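Local structure of P35 antigen (Borrelia burgdorferi, 4ALY) at residues Arg173-Ser185 with Phe210-Asp223. The protein is an outer surface lipoprotein of the Lyme disease agent that is needed for infection after a tick bite, its molecular role not established here. Sequence-based numbering, arbitrary orientation.
Sequences RGFSIQLAMEEIS and FEKLTSLKEKWLKD
Trp220 lays one face of its indole on Gly174, whose CA makes a CH-pi contact 3.6 Å from the centroid of the Trp220 five-membered ring. The six-membered part of the indole runs on to Arg173, where Arg173 CG comes within 3.4 Å of Trp220 CE3. Trp220 CE3 also lies over one face of the Arg173 guanidinium, and the two planes are tilted 60° apart. At the guanidinium edge sit the Asp223 carboxylate and a water. The setting is an antiparallel helix pair in the all-helical fold of this Borrelia family; segments 173-185 and 210-223, on helices 163-189 and 200-233, run at 154° to each other, their axes 9.7 Å apart at the closest approach.

The salt bridge is end-on. Arg173 NH1 and NH2 both donate to Asp223 OD2. NH2, at 2.8 Å, uses the anti lone pair of OD2; NH1 comes to the same side from out of the carboxylate plane. The water links NH1 to the Leu216 carbonyl and helps to hold the guanidinium in place. NH2 also bonds Asn252, and Trp220 NE1 is hydrogen-bonded to Ser138 OG.

Ile177 is a knob in a hole formed by Leu213, Leu216, Lys217 and Trp220. With CG1 anti to the carbonyl carbon, Ile177 CD1 reaches the Leu216 backbone and CG2 that of Lys217. Farther along, Met181 CG packs on Leu213 CG at 3.7 Å. Ile184 meets Leu213 tip to tip, while its CG2 touches the Phe210 ring obliquely. Helix 254-275 adds Thr271 to Ile184 and Leu267 to Leu213.

The extended Lys217 chain passes Met181 SD and ends at Gln178. The Gln178 amide is held at both ends: NE2 donates to Glu182 OE2, and Lys217 NZ, which also bonds the Thr137 carbonyl, donates to Gln178 OE1 at 2.7 Å, tilted 26° from the carbonyl plane.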
# COMPACT_ATOMS: atom_id res chain seq x y z
N ARG A 173 2.05 5.92 -2.46
CA ARG A 173 2.68 5.22 -1.36
C ARG A 173 1.85 4.01 -0.83
O ARG A 173 2.20 2.87 -1.12
CB ARG A 173 3.31 6.14 -0.25
CG ARG A 173 3.73 5.33 0.96
CD ARG A 173 5.06 5.52 1.71
NE ARG A 173 5.06 6.66 2.58
CZ ARG A 173 5.66 6.73 3.77
NH1 ARG A 173 6.32 5.71 4.30
NH2 ARG A 173 5.59 7.87 4.44
N GLY A 174 0.76 4.23 -0.08
CA GLY A 174 0.11 3.12 0.63
C GLY A 174 -0.55 2.12 -0.30
O GLY A 174 -0.26 0.89 -0.22
N PHE A 175 -1.38 2.64 -1.22
CA PHE A 175 -1.98 1.74 -2.22
C PHE A 175 -0.85 0.98 -2.96
O PHE A 175 -0.93 -0.26 -3.10
CB PHE A 175 -2.91 2.46 -3.16
CG PHE A 175 -3.24 1.68 -4.39
CD1 PHE A 175 -4.30 0.77 -4.40
CD2 PHE A 175 -2.50 1.85 -5.55
CE1 PHE A 175 -4.60 0.06 -5.54
CE2 PHE A 175 -2.76 1.11 -6.70
CZ PHE A 175 -3.81 0.22 -6.70
N SER A 176 0.22 1.67 -3.38
CA SER A 176 1.11 1.01 -4.38
C SER A 176 1.84 -0.18 -3.78
O SER A 176 2.08 -1.16 -4.45
CB SER A 176 2.11 2.02 -4.94
OG SER A 176 1.43 2.93 -5.75
N ILE A 177 2.22 -0.07 -2.50
CA ILE A 177 2.98 -1.10 -1.76
C ILE A 177 2.13 -2.37 -1.54
O ILE A 177 2.61 -3.52 -1.72
CB ILE A 177 3.35 -0.56 -0.38
CG1 ILE A 177 4.28 0.68 -0.49
CG2 ILE A 177 3.94 -1.70 0.47
CD1 ILE A 177 4.48 1.38 0.84
N GLN A 178 0.87 -2.16 -1.12
CA GLN A 178 -0.10 -3.22 -0.96
C GLN A 178 -0.39 -3.93 -2.30
O GLN A 178 -0.22 -5.14 -2.38
CB GLN A 178 -1.37 -2.69 -0.29
CG GLN A 178 -2.30 -3.78 0.14
CD GLN A 178 -1.64 -4.72 1.16
OE1 GLN A 178 -0.92 -4.27 2.09
NE2 GLN A 178 -1.87 -6.03 0.99
N LEU A 179 -0.75 -3.18 -3.35
CA LEU A 179 -0.87 -3.74 -4.71
C LEU A 179 0.35 -4.58 -5.09
O LEU A 179 0.22 -5.71 -5.60
CB LEU A 179 -1.05 -2.63 -5.76
CG LEU A 179 -0.96 -3.09 -7.23
CD1 LEU A 179 -2.06 -4.08 -7.62
CD2 LEU A 179 -1.01 -1.89 -8.18
N ALA A 180 1.55 -4.04 -4.84
CA ALA A 180 2.76 -4.80 -5.18
C ALA A 180 2.76 -6.15 -4.43
O ALA A 180 3.04 -7.18 -5.06
CB ALA A 180 4.03 -4.03 -4.86
N MET A 181 2.44 -6.16 -3.13
CA MET A 181 2.45 -7.43 -2.40
C MET A 181 1.50 -8.47 -2.99
O MET A 181 1.78 -9.69 -2.97
CB MET A 181 2.13 -7.23 -0.92
CG MET A 181 3.14 -6.38 -0.16
SD MET A 181 2.51 -5.79 1.42
CE MET A 181 2.79 -7.22 2.45
N GLU A 182 0.38 -8.01 -3.56
CA GLU A 182 -0.65 -8.93 -3.99
C GLU A 182 -0.44 -9.38 -5.45
O GLU A 182 -0.86 -10.47 -5.82
CB GLU A 182 -2.06 -8.35 -3.78
CG GLU A 182 -2.24 -7.91 -2.34
CD GLU A 182 -3.65 -7.50 -1.96
OE1 GLU A 182 -4.49 -7.32 -2.87
OE2 GLU A 182 -3.88 -7.34 -0.73
N GLU A 183 0.18 -8.55 -6.27
CA GLU A 183 0.45 -8.95 -7.64
C GLU A 183 1.52 -10.05 -7.59
O GLU A 183 1.41 -11.11 -8.26
CB GLU A 183 1.05 -7.80 -8.42
CG GLU A 183 0.08 -6.79 -8.97
CD GLU A 183 0.82 -5.76 -9.79
OE1 GLU A 183 1.57 -6.15 -10.72
OE2 GLU A 183 0.69 -4.57 -9.51
N ILE A 184 2.55 -9.77 -6.79
CA ILE A 184 3.66 -10.68 -6.59
C ILE A 184 3.18 -12.00 -5.94
O ILE A 184 3.62 -13.02 -6.37
CB ILE A 184 4.82 -10.01 -5.82
CG1 ILE A 184 5.67 -9.18 -6.77
CG2 ILE A 184 5.67 -11.00 -5.00
CD1 ILE A 184 6.38 -8.05 -6.07
N SER A 185 2.26 -11.99 -4.97
CA SER A 185 1.79 -13.25 -4.42
C SER A 185 0.97 -14.05 -5.43
O SER A 185 1.03 -15.27 -5.43
CB SER A 185 1.01 -13.05 -3.13
OG SER A 185 1.77 -12.38 -2.17
N PHE A 210 10.00 -10.31 -0.58
CA PHE A 210 8.97 -10.21 0.46
C PHE A 210 9.39 -9.39 1.64
O PHE A 210 8.61 -8.62 2.18
CB PHE A 210 8.43 -11.58 0.94
CG PHE A 210 7.38 -12.12 0.04
CD1 PHE A 210 6.30 -11.27 -0.36
CD2 PHE A 210 7.47 -13.40 -0.48
CE1 PHE A 210 5.31 -11.72 -1.24
CE2 PHE A 210 6.49 -13.86 -1.37
CZ PHE A 210 5.41 -13.03 -1.75
N GLU A 211 10.64 -9.54 2.03
CA GLU A 211 11.19 -8.80 3.15
C GLU A 211 11.27 -7.31 2.95
O GLU A 211 11.06 -6.55 3.89
CB GLU A 211 12.57 -9.32 3.47
CG GLU A 211 12.62 -9.97 4.83
CD GLU A 211 13.56 -11.15 4.90
OE1 GLU A 211 14.46 -11.32 4.03
OE2 GLU A 211 13.40 -11.94 5.85
N LYS A 212 11.63 -6.89 1.74
CA LYS A 212 11.69 -5.46 1.47
C LYS A 212 10.28 -4.89 1.37
O LYS A 212 9.99 -3.82 1.91
CB LYS A 212 12.54 -5.17 0.23
CG LYS A 212 14.01 -5.16 0.59
CD LYS A 212 14.86 -5.54 -0.61
CE LYS A 212 15.93 -6.54 -0.25
NZ LYS A 212 16.29 -7.09 -1.57
N LEU A 213 9.40 -5.63 0.72
CA LEU A 213 8.01 -5.30 0.70
C LEU A 213 7.42 -5.06 2.09
O LEU A 213 6.78 -4.02 2.28
CB LEU A 213 7.23 -6.36 -0.04
CG LEU A 213 6.62 -6.00 -1.39
CD1 LEU A 213 7.14 -4.77 -2.10
CD2 LEU A 213 6.54 -7.25 -2.27
N THR A 214 7.67 -6.00 3.04
CA THR A 214 7.21 -5.90 4.45
C THR A 214 7.81 -4.66 5.08
O THR A 214 7.18 -3.98 5.88
CB THR A 214 7.65 -7.14 5.26
OG1 THR A 214 6.84 -8.27 4.88
CG2 THR A 214 7.52 -6.91 6.82
N SER A 215 9.03 -4.32 4.68
CA SER A 215 9.69 -3.21 5.33
C SER A 215 9.20 -1.84 4.76
O SER A 215 9.21 -0.82 5.46
CB SER A 215 11.20 -3.44 5.25
OG SER A 215 11.88 -2.24 5.07
N LEU A 216 8.75 -1.85 3.50
CA LEU A 216 8.08 -0.69 2.92
C LEU A 216 6.70 -0.44 3.58
O LEU A 216 6.41 0.69 3.98
CB LEU A 216 7.89 -0.92 1.44
CG LEU A 216 9.04 -0.72 0.47
CD1 LEU A 216 8.60 -1.34 -0.85
CD2 LEU A 216 9.28 0.76 0.24
N LYS A 217 5.89 -1.49 3.72
CA LYS A 217 4.60 -1.40 4.44
C LYS A 217 4.82 -0.92 5.85
O LYS A 217 4.07 -0.05 6.35
CB LYS A 217 3.93 -2.76 4.51
CG LYS A 217 2.53 -2.68 5.12
CD LYS A 217 1.67 -3.87 4.78
CE LYS A 217 0.28 -3.74 5.38
NZ LYS A 217 -0.54 -4.83 4.75
N GLU A 218 5.81 -1.48 6.53
CA GLU A 218 6.02 -1.20 7.96
C GLU A 218 6.34 0.26 8.19
O GLU A 218 5.96 0.83 9.18
CB GLU A 218 7.14 -2.07 8.52
CG GLU A 218 7.11 -2.15 10.02
CD GLU A 218 5.85 -2.84 10.47
OE1 GLU A 218 5.50 -3.88 9.82
OE2 GLU A 218 5.23 -2.33 11.45
N LYS A 219 7.04 0.88 7.25
CA LYS A 219 7.42 2.25 7.45
C LYS A 219 6.21 3.15 7.11
O LYS A 219 6.04 4.21 7.70
CB LYS A 219 8.64 2.58 6.59
CG LYS A 219 9.27 3.88 7.02
CD LYS A 219 10.08 4.46 5.90
CE LYS A 219 10.69 5.80 6.35
NZ LYS A 219 11.35 6.40 5.16
N TRP A 220 5.37 2.71 6.18
CA TRP A 220 4.06 3.35 5.89
C TRP A 220 3.18 3.26 7.10
O TRP A 220 2.50 4.21 7.46
CB TRP A 220 3.43 2.70 4.67
CG TRP A 220 1.97 2.96 4.40
CD1 TRP A 220 0.94 2.05 4.41
CD2 TRP A 220 1.33 4.24 4.01
NE1 TRP A 220 -0.25 2.65 4.06
CE2 TRP A 220 -0.08 3.96 3.84
CE3 TRP A 220 1.80 5.56 3.79
CZ2 TRP A 220 -0.99 4.96 3.45
CZ3 TRP A 220 0.87 6.56 3.41
CH2 TRP A 220 -0.49 6.27 3.26
N LEU A 221 3.21 2.12 7.79
CA LEU A 221 2.39 1.97 9.00
C LEU A 221 2.93 2.86 10.08
O LEU A 221 2.15 3.49 10.81
CB LEU A 221 2.33 0.51 9.48
CG LEU A 221 1.57 -0.54 8.62
CD1 LEU A 221 1.97 -1.99 8.96
CD2 LEU A 221 0.07 -0.34 8.81
N LYS A 222 4.25 2.89 10.21
CA LYS A 222 4.91 3.77 11.20
C LYS A 222 4.71 5.31 10.94
O LYS A 222 4.44 6.12 11.88
CB LYS A 222 6.39 3.38 11.33
CG LYS A 222 7.19 4.21 12.34
CD LYS A 222 8.07 5.26 11.66
CE LYS A 222 9.54 5.12 12.10
NZ LYS A 222 9.86 5.81 13.38
N ASP A 223 4.86 5.73 9.70
CA ASP A 223 4.70 7.19 9.45
C ASP A 223 3.25 7.61 9.69
O ASP A 223 3.01 8.75 10.05
CB ASP A 223 5.17 7.63 8.04
CG ASP A 223 6.69 7.51 7.83
OD1 ASP A 223 7.45 7.54 8.82
OD2 ASP A 223 7.13 7.35 6.67
O HOH W 1 6.84 3.26 2.93